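Local coordinates for putative HAD family hydrolase (Streptomyces avermitilis, PDB 3MMZ), which forms the C-terminal KdsC-like HAD domain, probably a phosphatase, of a longer protein that probably also makes CMP-N-acylneuraminate from CTP and an N-acylneuraminate, at residues I12-D18 with R104-N110; G21-D25 with G146-I151. All coordinates share one frame; numbering follows the deposited sequence.

Contact 1: I12-D18 with R104-N110. With CA (calcium ion), chain M.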
ATOM      1  N   ILE D  12     -22.144   3.517 -27.291  1.00 18.93           N
ATOM      2  CA  ILE D  12     -20.971   3.345 -28.138  1.00 18.93           C
ATOM      3  C   ILE D  12     -21.116   2.253 -29.190  1.00 17.93           C
ATOM      4  O   ILE D  12     -21.815   1.264 -28.977  1.00 17.49           O
ATOM      5  CB  ILE D  12     -19.693   3.061 -27.292  1.00 19.59           C
ATOM      6  CG1 ILE D  12     -19.861   1.785 -26.458  1.00 21.45           C
ATOM      7  CG2 ILE D  12     -19.339   4.271 -26.391  1.00 21.83           C
ATOM      8  CD1 ILE D  12     -18.547   1.221 -25.912  1.00 20.78           C
ATOM      9  N   ASP D  13     -20.416   2.435 -30.307  1.00 17.96           N
ATOM     10  CA  ASP D  13     -20.339   1.420 -31.360  1.00 18.28           C
ATOM     11  C   ASP D  13     -18.931   0.867 -31.551  1.00 16.86           C
ATOM     12  O   ASP D  13     -18.750  -0.171 -32.195  1.00 16.53           O
ATOM     13  CB  ASP D  13     -20.860   1.981 -32.685  1.00 19.72           C
ATOM     14  CG  ASP D  13     -22.280   2.483 -32.584  1.00 24.52           C
ATOM     15  OD1 ASP D  13     -23.112   1.826 -31.922  1.00 20.94           O
ATOM     16  OD2 ASP D  13     -22.565   3.548 -33.159  1.00 20.87           O
ATOM     17  N   ALA D  14     -17.936   1.550 -30.980  1.00 16.02           N
ATOM     18  CA  ALA D  14     -16.534   1.181 -31.167  1.00 15.38           C
ATOM     19  C   ALA D  14     -15.714   1.369 -29.892  1.00 14.92           C
ATOM     20  O   ALA D  14     -15.994   2.274 -29.108  1.00 15.01           O
ATOM     21  CB  ALA D  14     -15.925   2.009 -32.276  1.00 15.50           C
ATOM     22  N   VAL D  15     -14.696   0.531 -29.713  1.00 14.68           N
ATOM     23  CA  VAL D  15     -13.735   0.678 -28.609  1.00 14.85           C
ATOM     24  C   VAL D  15     -12.319   0.688 -29.186  1.00 15.11           C
ATOM     25  O   VAL D  15     -11.853  -0.315 -29.753  1.00 16.01           O
ATOM     26  CB  VAL D  15     -13.868  -0.449 -27.541  1.00 14.84           C
ATOM     27  CG1 VAL D  15     -12.751  -0.368 -26.503  1.00 15.06           C
ATOM     28  CG2 VAL D  15     -15.222  -0.377 -26.840  1.00 15.01           C
ATOM     29  N   VAL D  16     -11.643   1.825 -29.042  1.00 13.81           N
ATOM     30  CA  VAL D  16     -10.294   1.986 -29.558  1.00 12.93           C
ATOM     31  C   VAL D  16      -9.321   2.105 -28.392  1.00 12.73           C
ATOM     32  O   VAL D  16      -9.534   2.910 -27.482  1.00 11.93           O
ATOM     33  CB  VAL D  16     -10.181   3.207 -30.502  1.00 12.68           C
ATOM     34  CG1 VAL D  16      -8.770   3.300 -31.088  1.00 10.85           C
ATOM     35  CG2 VAL D  16     -11.212   3.106 -31.640  1.00 10.81           C
ATOM     36  N   LEU D  17      -8.270   1.295 -28.419  1.00 12.85           N
ATOM     37  CA  LEU D  17      -7.332   1.216 -27.293  1.00 13.96           C
ATOM     38  C   LEU D  17      -5.920   1.660 -27.663  1.00 14.54           C
ATOM     39  O   LEU D  17      -5.341   1.188 -28.638  1.00 14.22           O
ATOM     40  CB  LEU D  17      -7.284  -0.221 -26.735  1.00 14.36           C
ATOM     41  CG  LEU D  17      -8.612  -0.894 -26.375  1.00 10.89           C
ATOM     42  CD1 LEU D  17      -8.392  -2.380 -26.098  1.00 15.01           C
ATOM     43  CD2 LEU D  17      -9.283  -0.236 -25.179  1.00 14.67           C
ATOM     44  N   ASP D  18      -5.379   2.586 -26.878  1.00 14.94           N
ATOM     45  CA  ASP D  18      -3.948   2.811 -26.830  1.00 14.85           C
ATOM     46  C   ASP D  18      -3.273   1.543 -26.264  1.00 14.52           C
ATOM     47  O   ASP D  18      -3.945   0.708 -25.659  1.00 14.86           O
ATOM     48  CB  ASP D  18      -3.654   4.039 -25.969  1.00 15.39           C
ATOM     49  CG  ASP D  18      -2.176   4.239 -25.726  1.00 10.71           C
ATOM     50  OD1 ASP D  18      -1.403   4.313 -26.705  1.00 15.67           O
ATOM     51  OD2 ASP D  18      -1.785   4.301 -24.550  1.00 15.99           O
ATOM     52  N   ARG D 104     -19.729   8.258 -30.846  1.00 19.48           N
ATOM     53  CA  ARG D 104     -20.076   6.935 -30.318  1.00 19.19           C
ATOM     54  C   ARG D 104     -18.843   6.032 -30.261  1.00 18.31           C
ATOM     55  O   ARG D 104     -18.947   4.808 -30.273  1.00 18.47           O
ATOM     56  CB  ARG D 104     -21.230   6.308 -31.124  1.00 19.59           C
ATOM     57  CG  ARG D 104     -22.546   7.105 -31.033  1.00 19.37           C
ATOM     58  CD  ARG D 104     -23.696   6.472 -31.821  1.00 19.93           C
ATOM     59  NE  ARG D 104     -23.854   5.055 -31.499  1.00 19.30           N
ATOM     60  CZ  ARG D 104     -24.554   4.577 -30.475  1.00 19.82           C
ATOM     61  NH1 ARG D 104     -25.195   5.394 -29.649  1.00 19.29           N
ATOM     62  NH2 ARG D 104     -24.603   3.268 -30.273  1.00 19.37           N
ATOM     63  N   VAL D 105     -17.671   6.659 -30.183  1.00 17.37           N
ATOM     64  CA  VAL D 105     -16.419   5.940 -30.029  1.00 16.04           C
ATOM     65  C   VAL D 105     -15.889   6.121 -28.603  1.00 14.61           C
ATOM     66  O   VAL D 105     -15.860   7.239 -28.055  1.00 14.14           O
ATOM     67  CB  VAL D 105     -15.362   6.382 -31.076  1.00 16.55           C
ATOM     68  CG1 VAL D 105     -14.014   5.696 -30.832  1.00 13.34           C
ATOM     69  CG2 VAL D 105     -15.858   6.063 -32.495  1.00 13.89           C
ATOM     70  N   LEU D 106     -15.494   5.005 -28.010  1.00 13.75           N
ATOM     71  CA  LEU D 106     -14.803   5.018 -26.725  1.00 12.57           C
ATOM     72  C   LEU D 106     -13.315   4.830 -26.993  1.00 12.56           C
ATOM     73  O   LEU D 106     -12.899   3.836 -27.595  1.00 13.16           O
ATOM     74  CB  LEU D 106     -15.357   3.913 -25.821  1.00 12.00           C
ATOM     75  CG  LEU D 106     -14.957   3.934 -24.341  1.00 13.45           C
ATOM     76  CD1 LEU D 106     -15.968   3.137 -23.530  1.00 11.98           C
ATOM     77  CD2 LEU D 106     -13.563   3.346 -24.178  1.00 11.73           C
ATOM     78  N   TYR D 107     -12.507   5.797 -26.571  1.00 12.39           N
ATOM     79  CA  TYR D 107     -11.066   5.699 -26.742  1.00 12.98           C
ATOM     80  C   TYR D 107     -10.390   5.699 -25.381  1.00 13.03           C
ATOM     81  O   TYR D 107     -10.660   6.574 -24.572  1.00 13.05           O
ATOM     82  CB  TYR D 107     -10.519   6.867 -27.574  1.00 13.80           C
ATOM     83  CG  TYR D 107      -9.001   6.839 -27.707  1.00 17.87           C
ATOM     84  CD1 TYR D 107      -8.385   6.095 -28.716  1.00 15.46           C
ATOM     85  CD2 TYR D 107      -8.185   7.549 -26.828  1.00 15.40           C
ATOM     86  CE1 TYR D 107      -6.990   6.061 -28.849  1.00 18.14           C
ATOM     87  CE2 TYR D 107      -6.785   7.526 -26.950  1.00 17.77           C
ATOM     88  CZ  TYR D 107      -6.200   6.779 -27.967  1.00 16.42           C
ATOM     89  OH  TYR D 107      -4.834   6.739 -28.107  1.00 18.35           O
ATOM     90  N   VAL D 108      -9.498   4.741 -25.151  1.00 12.87           N
ATOM     91  CA  VAL D 108      -8.783   4.631 -23.868  1.00 13.15           C
ATOM     92  C   VAL D 108      -7.323   5.006 -24.032  1.00 12.95           C
ATOM     93  O   VAL D 108      -6.635   4.449 -24.892  1.00 13.10           O
ATOM     94  CB  VAL D 108      -8.829   3.187 -23.300  1.00 13.21           C
ATOM     95  CG1 VAL D 108      -8.455   3.173 -21.811  1.00 12.53           C
ATOM     96  CG2 VAL D 108     -10.194   2.591 -23.494  1.00 12.31           C
ATOM     97  N   GLY D 109      -6.840   5.925 -23.194  1.00 12.67           N
ATOM     98  CA  GLY D 109      -5.434   6.333 -23.246  1.00 12.11           C
ATOM     99  C   GLY D 109      -4.866   6.696 -21.889  1.00 11.81           C
ATOM    100  O   GLY D 109      -5.555   6.583 -20.869  1.00 11.36           O
ATOM    101  N   ASN D 110      -3.602   7.117 -21.878  1.00 12.18           N
ATOM    102  CA  ASN D 110      -2.874   7.359 -20.629  1.00 12.32           C
ATOM    103  C   ASN D 110      -1.925   8.560 -20.655  1.00 12.77           C
ATOM    104  O   ASN D 110      -1.446   8.960 -19.606  1.00 12.56           O
ATOM    105  CB  ASN D 110      -2.046   6.128 -20.242  1.00 12.68           C
ATOM    106  CG  ASN D 110      -0.765   6.034 -21.042  1.00 17.77           C
ATOM    107  OD1 ASN D 110      -0.809   5.900 -22.263  1.00 13.42           O
ATOM    108  ND2 ASN D 110       0.375   6.136 -20.370  1.00 13.10           N
TER
HETATM  109 CA    CA M 500       0.419   5.276 -24.153  1.00 13.99          CA
HETATM  110  O   HOH W   1       1.720   4.637 -26.062  1.00 16.97           O
HETATM  111  O   HOH W   2       2.351   5.610 -22.870  1.00 22.55           O
HETATM  112  O   HOH W   3      -0.252   7.289 -25.152  1.00 15.04           O
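Arg104 lies against Asp13 just before strands 14-17 and 105-109 join in parallel pairing, and its side chain can be followed outward along the carboxylate. Arg104 CB sits 3.7 Å from Asp13 OD2, CG stays a little farther from that oxygen, and CD closes to 3.4 Å. A bend at chi3 (51°) then turns the guanidinium side-on, letting NE reach Asp13 OD2 and NH2 reach Asp13 OD1, both at 2.6 Å. These two nearly straight bonds lie in the guanidinium plane but meet the oxygens from above the carboxylate, the planes being 45° apart. NH1 turns to Glu10 O, while Ile12 N lies over one guanidinium face. With an alanine here both bonds would go, and the Asp13 carboxylate would probably be left without its charged mate and freer to turn.

Between the ends, backbone bonds alternate from strand to strand, as in the Leu106 N to Ala14 O and Val16 N to Leu106 O pairs. On one face of the sheet Val16 CG1 packs on Tyr107 CD1 at 3.7 Å, beneath helix 87-98; the tyrosine hydroxyl bonds to Asp114. On the other, Leu17 and Val108 run side by side, pressed tightly at 3.4 Å between CD2 and CG2, with helix 150-159 above.

At the C-terminal end both segments give an oxygen to one calcium ion, Asp18 OD2 at 2.4 Å and Asn110 OD1 at 2.3 Å, with carboxylate and amide planes only 9° apart. Three waters and Asp20 O complete six ligands, and Thr22 OG1 also bonds to Asp18 OD2. A metal held at the ends of adjacent central parallel strands, beside a sequence that matches the HAD-type DxDx(T/V) motif, is characteristic of the HAD Rossmann-like fold.

Contact 2: G21-D25 with G146-I151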
ATOM      1  N   GLY D  21       1.060   1.678 -21.574  1.00 13.17           N
ATOM      2  CA  GLY D  21       0.581   2.545 -20.507  1.00 13.06           C
ATOM      3  C   GLY D  21      -0.914   2.415 -20.286  1.00 12.48           C
ATOM      4  O   GLY D  21      -1.438   2.885 -19.267  1.00 11.41           O
ATOM      5  N   THR D  22      -1.578   1.744 -21.229  1.00 12.86           N
ATOM      6  CA  THR D  22      -3.035   1.576 -21.209  1.00 13.59           C
ATOM      7  C   THR D  22      -3.386   0.100 -21.040  1.00 12.99           C
ATOM      8  O   THR D  22      -4.140  -0.257 -20.130  1.00 13.12           O
ATOM      9  CB  THR D  22      -3.686   2.198 -22.481  1.00 14.24           C
ATOM     10  OG1 THR D  22      -3.516   3.621 -22.433  1.00 13.67           O
ATOM     11  CG2 THR D  22      -5.190   1.870 -22.576  1.00 13.65           C
ATOM     12  N   GLN D  23      -2.826  -0.741 -21.909  1.00 12.25           N
ATOM     13  CA  GLN D  23      -2.880  -2.202 -21.747  1.00 12.61           C
ATOM     14  C   GLN D  23      -1.626  -2.718 -21.035  1.00 12.78           C
ATOM     15  O   GLN D  23      -1.500  -3.916 -20.778  1.00 12.97           O
ATOM     16  CB  GLN D  23      -3.002  -2.873 -23.117  1.00 12.81           C
ATOM     17  CG  GLN D  23      -4.261  -2.497 -23.851  1.00 13.56           C
ATOM     18  CD  GLN D  23      -4.345  -3.126 -25.233  1.00 14.48           C
ATOM     19  OE1 GLN D  23      -4.457  -4.345 -25.370  1.00 14.04           O
ATOM     20  NE2 GLN D  23      -4.267  -2.295 -26.262  1.00 13.63           N
ATOM     21  N   THR D  24      -0.683  -1.812 -20.758  1.00 13.22           N
ATOM     22  CA  THR D  24       0.542  -2.156 -20.017  1.00 13.22           C
ATOM     23  C   THR D  24       0.774  -1.107 -18.939  1.00 12.67           C
ATOM     24  O   THR D  24       0.146  -0.052 -18.954  1.00 12.37           O
ATOM     25  CB  THR D  24       1.809  -2.170 -20.915  1.00 13.37           C
ATOM     26  OG1 THR D  24       2.253  -0.825 -21.142  1.00 13.38           O
ATOM     27  CG2 THR D  24       1.570  -2.883 -22.256  1.00 13.44           C
ATOM     28  N   ASP D  25       1.702  -1.392 -18.029  1.00 12.56           N
ATOM     29  CA  ASP D  25       2.089  -0.438 -16.983  1.00 14.20           C
ATOM     30  C   ASP D  25       3.128   0.600 -17.462  1.00 14.21           C
ATOM     31  O   ASP D  25       3.764   1.273 -16.634  1.00 14.27           O
ATOM     32  CB  ASP D  25       2.601  -1.195 -15.742  1.00 16.25           C
ATOM     33  CG  ASP D  25       3.878  -2.004 -16.018  1.00 20.88           C
ATOM     34  OD1 ASP D  25       4.409  -1.970 -17.142  1.00 18.00           O
ATOM     35  OD2 ASP D  25       4.358  -2.695 -15.103  1.00 18.53           O
ATOM     36  N   GLY D 146      -3.164   1.095 -15.738  1.00 12.83           N
ATOM     37  CA  GLY D 146      -2.755   0.387 -16.957  1.00 13.44           C
ATOM     38  C   GLY D 146      -1.892  -0.833 -16.645  1.00 13.55           C
ATOM     39  O   GLY D 146      -0.982  -0.769 -15.805  1.00 13.31           O
ATOM     40  N   GLY D 147      -2.192  -1.946 -17.315  1.00 13.68           N
ATOM     41  CA  GLY D 147      -1.474  -3.202 -17.101  1.00 14.25           C
ATOM     42  C   GLY D 147      -2.015  -4.031 -15.952  1.00 15.35           C
ATOM     43  O   GLY D 147      -1.582  -5.179 -15.749  1.00 15.85           O
ATOM     44  N   ASP D 148      -2.956  -3.455 -15.204  1.00 15.63           N
ATOM     45  CA  ASP D 148      -3.523  -4.095 -14.017  0.50 16.08           C
ATOM     46  C   ASP D 148      -4.983  -4.531 -14.245  1.00 15.90           C
ATOM     47  O   ASP D 148      -5.642  -5.019 -13.321  1.00 16.05           O
ATOM     48  CB  ASP D 148      -3.401  -3.132 -12.822  0.50 16.81           C
ATOM     49  CG  ASP D 148      -3.623  -3.809 -11.475  0.50 19.18           C
ATOM     50  OD1 ASP D 148      -3.358  -5.021 -11.347  0.50 17.65           O
ATOM     51  OD2 ASP D 148      -4.053  -3.109 -10.531  0.50 17.41           O
ATOM     52  N   GLY D 149      -5.484  -4.359 -15.473  1.00 14.30           N
ATOM     53  CA  GLY D 149      -6.867  -4.732 -15.820  1.00 13.52           C
ATOM     54  C   GLY D 149      -7.830  -3.571 -16.011  1.00 12.81           C
ATOM     55  O   GLY D 149      -9.027  -3.695 -15.750  1.00 12.82           O
ATOM     56  N   ALA D 150      -7.307  -2.446 -16.490  1.00 12.72           N
ATOM     57  CA  ALA D 150      -8.126  -1.256 -16.745  1.00 12.62           C
ATOM     58  C   ALA D 150      -9.165  -1.513 -17.842  1.00 11.98           C
ATOM     59  O   ALA D 150     -10.280  -1.010 -17.763  1.00 12.09           O
ATOM     60  CB  ALA D 150      -7.239  -0.070 -17.122  1.00 13.29           C
ATOM     61  N   ILE D 151      -8.806  -2.288 -18.865  1.00 11.30           N
ATOM     62  CA  ILE D 151      -9.759  -2.580 -19.938  1.00 11.29           C
ATOM     63  C   ILE D 151     -10.842  -3.550 -19.456  1.00 11.83           C
ATOM     64  O   ILE D 151     -12.018  -3.424 -19.834  1.00 11.92           O
ATOM     65  CB  ILE D 151      -9.074  -3.116 -21.229  1.00 11.54           C
ATOM     66  CG1 ILE D 151      -7.802  -2.295 -21.575  1.00 10.76           C
ATOM     67  CG2 ILE D 151     -10.060  -3.096 -22.413  1.00 10.97           C
ATOM     68  CD1 ILE D 151      -8.025  -0.783 -21.644  1.00 12.02           C
TER
HETATM   69  O   HOH W   4      -4.991  -2.361 -18.428  1.00 13.48           O
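Gly146 presses its bare CA into the turn of 21-25, lying 3.6 Å from Gly21 O and 3.5 Å from Thr22 O, the second a CA-H...O contact. A CB here would run into Gly21 O and Thr24 O, so the close approach depends on glycine. The carbonyl of Gly146 in turn receives a CA-H...O contact from Asp25, at 3.3 Å between CA and O. The Asp25 carboxylate itself looks to other partners: Arg27 N and, by a salt bridge from OD2, Arg27 of the second subunit.

Gly147 comes next and sends its N-H to a water, 3.0 Å from N to the oxygen. Its positive phi of 86° suits glycine in any case, and a side chain would also strike Asp25 N. The chain then swings away from the turn through Asp148 and Gly149, the N-cap of helix 150-159, and comes back with Ala150. In the first turn of that helix, Ala150 points its N-H at the same water, which donates a hydrogen bond to Thr22 O at 2.8 Å.

Ile151 supplies the apolar part: its CD1 meets Thr22 CG2 at 4.0 Å, the two side chains crossing at about a right angle, and its CG1 approaches Gln23 CG. With chi1 at -67° Thr22 OG1 lies anti to its carbonyl carbon and CG2 anti to the backbone N, so that OG1 bonds to Asp18 while the methyl meets Ile151. Ile151 also packs on Leu17, Val108 and Ile48.

No direct hydrogen bond joins the two segments. The polar link is one water, accepting from two backbone N-H groups and donating to one carbonyl, so the metal-site loop is held to the helix start by close glycine packing, methyl contact and a solvent bridge.

In the fold
From the N terminus the chain runs through 12-18 and directly into 21-25, then travels through the hairpin of strands 27-31 and 36-41, helix 42-53, strands 57-62 and 80-82 and the helices that follow them, before 104-110 returns to close contact 1. It goes on through strands 123-126 and 140-141 to 146-151, which closes contact 2 over the longer interval. The segments alternate, so the two contacts cross and neither nests in the other. Contact 1 joins neighbouring central strands of the parallel sheet; contact 2 ties the loop after the first strand to the last helix. Their centres lie about 14 Å apart, and Asp18 O and Gln23 NE2, 3.1 Å apart, probably hydrogen-bond between them.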